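Local coordinates for cobalamin biosynthesis protein CobN (Mycobacterium tuberculosis, PDB 7C6O) that is the large catalytic subunit of cobaltochelatase, which probably inserts cobalt into the corrin ring during cobalamin biosynthesis, at residues V257-D269 / L832-D846. Sequence-based numbering, arbitrary orientation.
Sequences VKPAAASAGGDDD and LVNVLPTGRNFYSVD. With GOL (glycerol), chain D.
N834 presses its side-chain amide into the type II turn S263-G266, using both ends of the amide. Its OD1 takes the N-H of G265 in a nearly straight bond (2.8 Å, 175°), although the donor stands above the carbonyl plane. At the other end ND2 donates an N-H to D268 OD2 at 2.9 Å, close to the amide's own plane but from above the carboxylate, the two planes being 68° apart; a weak bond from ND2 to S263 O completes the grip. With CG between its backbone N and carbonyl carbon (chi1 75°), N834 directs its amide at the loop. Beside these bonds, L832 CD2 lies 3.8 Å from G265 CA, and A264 CB touches both L832 CD1 and V835 CG1. Y843 adds a second polar hold, its hydroxyl donating to A262 O at 2.7 Å, with that oxygen in the plane of the ring.

Farther out, a water joins D268 OD1, N834 O and R840 NH1, while R840 NH2 bonds N834 O at 3.0 Å. F317 stacks on the Y843 ring, and D846, which meets P259 and A260, forms a salt bridge with R917. The loop after strand 246-249 thus meets the loop before helix 853-874, three of the four hydrogen bonds across the contact using backbone atoms of 257-269, and the nearby arginine probably helps to offset the negative charge of D268.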
loop_
_atom_site.group_PDB
_atom_site.type_symbol
_atom_site.label_atom_id
_atom_site.label_comp_id
_atom_site.label_asym_id
_atom_site.label_seq_id
_atom_site.Cartn_x
_atom_site.Cartn_y
_atom_site.Cartn_z
ATOM N N VAL A 257 13.703 -8.260 14.573
ATOM C CA VAL A 257 12.876 -7.721 15.645
ATOM C C VAL A 257 12.704 -6.212 15.559
ATOM O O VAL A 257 11.982 -5.642 16.380
ATOM C CB VAL A 257 13.426 -8.112 17.033
ATOM C CG1 VAL A 257 13.421 -9.621 17.202
ATOM C CG2 VAL A 257 14.822 -7.540 17.241
ATOM N N LYS A 258 13.340 -5.544 14.597
ATOM C CA LYS A 258 13.226 -4.093 14.433
ATOM C C LYS A 258 12.903 -3.773 12.978
ATOM O O LYS A 258 13.758 -3.281 12.230
ATOM C CB LYS A 258 14.508 -3.388 14.881
ATOM C CG LYS A 258 14.356 -1.887 15.060
ATOM C CD LYS A 258 15.672 -1.238 15.458
ATOM C CE LYS A 258 16.234 -1.862 16.725
ATOM N NZ LYS A 258 17.318 -1.021 17.304
ATOM N N PRO A 259 11.666 -4.035 12.545
ATOM C CA PRO A 259 11.327 -3.807 11.130
ATOM C C PRO A 259 11.477 -2.360 10.693
ATOM O O PRO A 259 11.756 -2.108 9.513
ATOM C CB PRO A 259 9.867 -4.279 11.039
ATOM C CG PRO A 259 9.349 -4.206 12.439
ATOM C CD PRO A 259 10.520 -4.545 13.315
ATOM N N ALA A 260 11.316 -1.401 11.610
ATOM C CA ALA A 260 11.476 0.005 11.256
ATOM C C ALA A 260 12.865 0.318 10.713
ATOM O O ALA A 260 13.028 1.312 10.000
ATOM C CB ALA A 260 11.187 0.892 12.468
ATOM N N ALA A 261 13.867 -0.497 11.026
ATOM C CA ALA A 261 15.221 -0.253 10.552
ATOM C C ALA A 261 15.541 -1.002 9.265
ATOM O O ALA A 261 16.685 -0.949 8.803
ATOM C CB ALA A 261 16.234 -0.627 11.638
ATOM N N ALA A 262 14.562 -1.688 8.671
ATOM C CA ALA A 262 14.805 -2.549 7.520
ATOM C C ALA A 262 14.007 -2.149 6.284
ATOM O O ALA A 262 14.007 -2.894 5.297
ATOM C CB ALA A 262 14.496 -4.006 7.880
ATOM N N SER A 263 13.330 -1.006 6.302
ATOM C CA SER A 263 12.521 -0.599 5.163
ATOM C C SER A 263 13.378 0.230 4.207
ATOM O O SER A 263 14.606 0.266 4.317
ATOM C CB SER A 263 11.269 0.139 5.640
ATOM O OG SER A 263 11.593 1.189 6.529
ATOM N N ALA A 264 12.735 0.895 3.244
ATOM C CA ALA A 264 13.462 1.636 2.218
ATOM C C ALA A 264 14.439 2.622 2.844
ATOM O O ALA A 264 14.084 3.381 3.750
ATOM C CB ALA A 264 12.480 2.374 1.307
ATOM N N GLY A 265 15.681 2.596 2.359
ATOM C CA GLY A 265 16.735 3.428 2.893
ATOM C C GLY A 265 17.422 2.882 4.125
ATOM O O GLY A 265 18.481 3.403 4.506
ATOM N N GLY A 266 16.867 1.854 4.757
ATOM C CA GLY A 266 17.414 1.301 5.976
ATOM C C GLY A 266 18.346 0.134 5.728
ATOM O O GLY A 266 18.867 -0.063 4.628
ATOM N N ASP A 267 18.558 -0.650 6.785
ATOM C CA ASP A 267 19.450 -1.805 6.744
ATOM C C ASP A 267 18.601 -3.046 6.484
ATOM O O ASP A 267 18.298 -3.832 7.382
ATOM C CB ASP A 267 20.243 -1.907 8.045
ATOM C CG ASP A 267 21.252 -3.041 8.035
ATOM O OD1 ASP A 267 21.372 -3.748 7.011
ATOM O OD2 ASP A 267 21.931 -3.226 9.067
ATOM N N ASP A 268 18.214 -3.218 5.219
ATOM C CA ASP A 268 17.385 -4.359 4.854
ATOM C C ASP A 268 18.166 -5.667 4.870
ATOM O O ASP A 268 17.563 -6.732 5.029
ATOM C CB ASP A 268 16.759 -4.133 3.478
ATOM C CG ASP A 268 17.797 -3.993 2.385
ATOM O OD1 ASP A 268 17.978 -4.954 1.607
ATOM O OD2 ASP A 268 18.441 -2.925 2.314
ATOM N N ASP A 269 19.491 -5.613 4.704
ATOM C CA ASP A 269 20.288 -6.827 4.841
ATOM C C ASP A 269 20.133 -7.436 6.226
ATOM O O ASP A 269 20.194 -8.662 6.375
ATOM C CB ASP A 269 21.762 -6.535 4.554
ATOM C CG ASP A 269 22.057 -6.407 3.072
ATOM O OD1 ASP A 269 21.218 -6.840 2.251
ATOM O OD2 ASP A 269 23.138 -5.883 2.729
ATOM N N LEU A 832 16.763 6.232 -2.278
ATOM C CA LEU A 832 16.407 4.951 -1.669
ATOM C C LEU A 832 16.835 3.827 -2.611
ATOM O O LEU A 832 15.998 3.151 -3.219
ATOM C CB LEU A 832 14.893 4.897 -1.372
ATOM C CG LEU A 832 14.318 6.053 -0.553
ATOM C CD1 LEU A 832 12.795 5.997 -0.529
ATOM C CD2 LEU A 832 14.870 6.040 0.864
ATOM N N VAL A 833 18.150 3.619 -2.722
ATOM C CA VAL A 833 18.662 2.660 -3.695
ATOM C C VAL A 833 18.300 1.225 -3.312
ATOM O O VAL A 833 18.177 0.359 -4.187
ATOM C CB VAL A 833 20.183 2.862 -3.865
ATOM C CG1 VAL A 833 20.837 1.675 -4.568
ATOM C CG2 VAL A 833 20.453 4.137 -4.657
ATOM N N ASN A 834 18.077 0.945 -2.023
ATOM C CA ASN A 834 17.804 -0.443 -1.659
ATOM C C ASN A 834 16.407 -0.917 -2.070
ATOM O O ASN A 834 16.077 -2.078 -1.801
ATOM C CB ASN A 834 18.026 -0.662 -0.154
ATOM C CG ASN A 834 16.915 -0.089 0.712
ATOM O OD1 ASN A 834 16.161 0.787 0.294
ATOM N ND2 ASN A 834 16.829 -0.575 1.944
ATOM N N VAL A 835 15.587 -0.083 -2.720
ATOM C CA VAL A 835 14.375 -0.612 -3.342
ATOM C C VAL A 835 14.728 -1.425 -4.579
ATOM O O VAL A 835 13.904 -2.212 -5.063
ATOM C CB VAL A 835 13.369 0.503 -3.695
ATOM C CG1 VAL A 835 13.068 1.361 -2.472
ATOM C CG2 VAL A 835 13.871 1.352 -4.867
ATOM N N LEU A 836 15.934 -1.254 -5.102
ATOM C CA LEU A 836 16.533 -2.076 -6.137
ATOM C C LEU A 836 17.355 -3.189 -5.492
ATOM O O LEU A 836 17.945 -2.992 -4.424
ATOM C CB LEU A 836 17.420 -1.227 -7.044
ATOM C CG LEU A 836 16.789 0.074 -7.552
ATOM C CD1 LEU A 836 17.773 0.882 -8.398
ATOM C CD2 LEU A 836 15.518 -0.221 -8.338
ATOM N N PRO A 837 17.418 -4.384 -6.098
ATOM C CA PRO A 837 16.844 -4.762 -7.392
ATOM C C PRO A 837 15.334 -4.965 -7.375
ATOM O O PRO A 837 14.736 -5.194 -6.320
ATOM C CB PRO A 837 17.542 -6.087 -7.695
ATOM C CG PRO A 837 17.741 -6.688 -6.348
ATOM C CD PRO A 837 18.094 -5.525 -5.454
ATOM N N THR A 838 14.725 -4.883 -8.553
ATOM C CA THR A 838 13.319 -5.221 -8.703
ATOM C C THR A 838 13.194 -6.734 -8.880
ATOM O O THR A 838 14.147 -7.490 -8.671
ATOM C CB THR A 838 12.700 -4.441 -9.860
ATOM O OG1 THR A 838 13.470 -4.653 -11.048
ATOM C CG2 THR A 838 12.668 -2.950 -9.538
ATOM N N GLY A 839 12.011 -7.196 -9.277
ATOM C CA GLY A 839 11.753 -8.619 -9.328
ATOM C C GLY A 839 11.460 -9.243 -7.985
ATOM O O GLY A 839 11.611 -10.459 -7.834
ATOM N N ARG A 840 11.038 -8.450 -7.003
ATOM C CA ARG A 840 10.816 -8.917 -5.645
ATOM C C ARG A 840 9.382 -8.633 -5.206
ATOM O O ARG A 840 8.717 -7.726 -5.715
ATOM C CB ARG A 840 11.809 -8.258 -4.673
ATOM C CG ARG A 840 13.266 -8.565 -4.986
ATOM C CD ARG A 840 14.210 -7.997 -3.931
ATOM N NE ARG A 840 14.293 -6.540 -3.990
ATOM C CZ ARG A 840 15.067 -5.802 -3.197
ATOM N NH1 ARG A 840 15.831 -6.380 -2.279
ATOM N NH2 ARG A 840 15.076 -4.483 -3.323
ATOM N N ASN A 841 8.911 -9.430 -4.248
ATOM C CA ASN A 841 7.578 -9.265 -3.664
ATOM C C ASN A 841 7.700 -8.277 -2.510
ATOM O O ASN A 841 7.939 -8.660 -1.364
ATOM C CB ASN A 841 7.036 -10.616 -3.209
ATOM C CG ASN A 841 5.649 -10.518 -2.608
ATOM O OD1 ASN A 841 4.951 -9.521 -2.789
ATOM N ND2 ASN A 841 5.242 -11.560 -1.888
ATOM N N PHE A 842 7.523 -6.988 -2.803
ATOM C CA PHE A 842 8.024 -5.988 -1.871
ATOM C C PHE A 842 7.177 -5.903 -0.601
ATOM O O PHE A 842 6.007 -6.296 -0.561
ATOM C CB PHE A 842 8.157 -4.601 -2.536
ATOM C CG PHE A 842 6.866 -3.988 -3.070
ATOM C CD1 PHE A 842 5.777 -3.731 -2.247
ATOM C CD2 PHE A 842 6.799 -3.568 -4.391
ATOM C CE1 PHE A 842 4.627 -3.134 -2.748
ATOM C CE2 PHE A 842 5.657 -2.964 -4.898
ATOM C CZ PHE A 842 4.572 -2.748 -4.079
ATOM N N TYR A 843 7.811 -5.409 0.460
ATOM C CA TYR A 843 7.142 -4.963 1.671
ATOM C C TYR A 843 7.246 -3.444 1.750
ATOM O O TYR A 843 7.845 -2.796 0.889
ATOM C CB TYR A 843 7.739 -5.642 2.907
ATOM C CG TYR A 843 9.231 -5.456 3.094
ATOM C CD1 TYR A 843 9.736 -4.343 3.761
ATOM C CD2 TYR A 843 10.135 -6.404 2.631
ATOM C CE1 TYR A 843 11.098 -4.175 3.946
ATOM C CE2 TYR A 843 11.500 -6.245 2.815
ATOM C CZ TYR A 843 11.975 -5.130 3.475
ATOM O OH TYR A 843 13.331 -4.967 3.661
ATOM N N SER A 844 6.651 -2.862 2.794
ATOM C CA SER A 844 6.603 -1.412 2.898
ATOM C C SER A 844 7.255 -0.991 4.206
ATOM O O SER A 844 8.491 -0.982 4.306
ATOM C CB SER A 844 5.165 -0.903 2.749
ATOM O OG SER A 844 4.288 -1.542 3.660
ATOM N N VAL A 845 6.475 -0.621 5.222
ATOM C CA VAL A 845 7.004 0.028 6.413
ATOM C C VAL A 845 6.385 -0.587 7.659
ATOM O O VAL A 845 5.348 -1.252 7.610
ATOM C CB VAL A 845 6.743 1.552 6.397
ATOM C CG1 VAL A 845 7.431 2.201 5.205
ATOM C CG2 VAL A 845 5.245 1.841 6.383
ATOM N N ASP A 846 7.049 -0.362 8.783
ATOM C CA ASP A 846 6.459 -0.622 10.088
ATOM C C ASP A 846 5.387 0.432 10.317
ATOM O O ASP A 846 5.724 1.612 10.481
ATOM C CB ASP A 846 7.533 -0.571 11.182
ATOM C CG ASP A 846 6.972 -0.784 12.583
ATOM O OD1 ASP A 846 5.755 -1.018 12.737
ATOM O OD2 ASP A 846 7.765 -0.715 13.546
HETATM C C1 GOL D . 11.279 3.657 9.292
HETATM O O1 GOL D . 11.933 4.049 10.450
HETATM C C2 GOL D . 9.829 3.365 9.671
HETATM O O2 GOL D . 9.128 4.526 9.944
HETATM C C3 GOL D . 9.263 2.627 8.453
HETATM O O3 GOL D . 9.485 1.265 8.644
HETATM O O HOH W 1 10.377 -1.478 14.541
HETATM O O HOH W 2 10.133 0.047 2.186
HETATM O O HOH W 3 17.493 -4.367 -1.109
HETATM O O HOH W 4 14.736 -7.648 3.592
#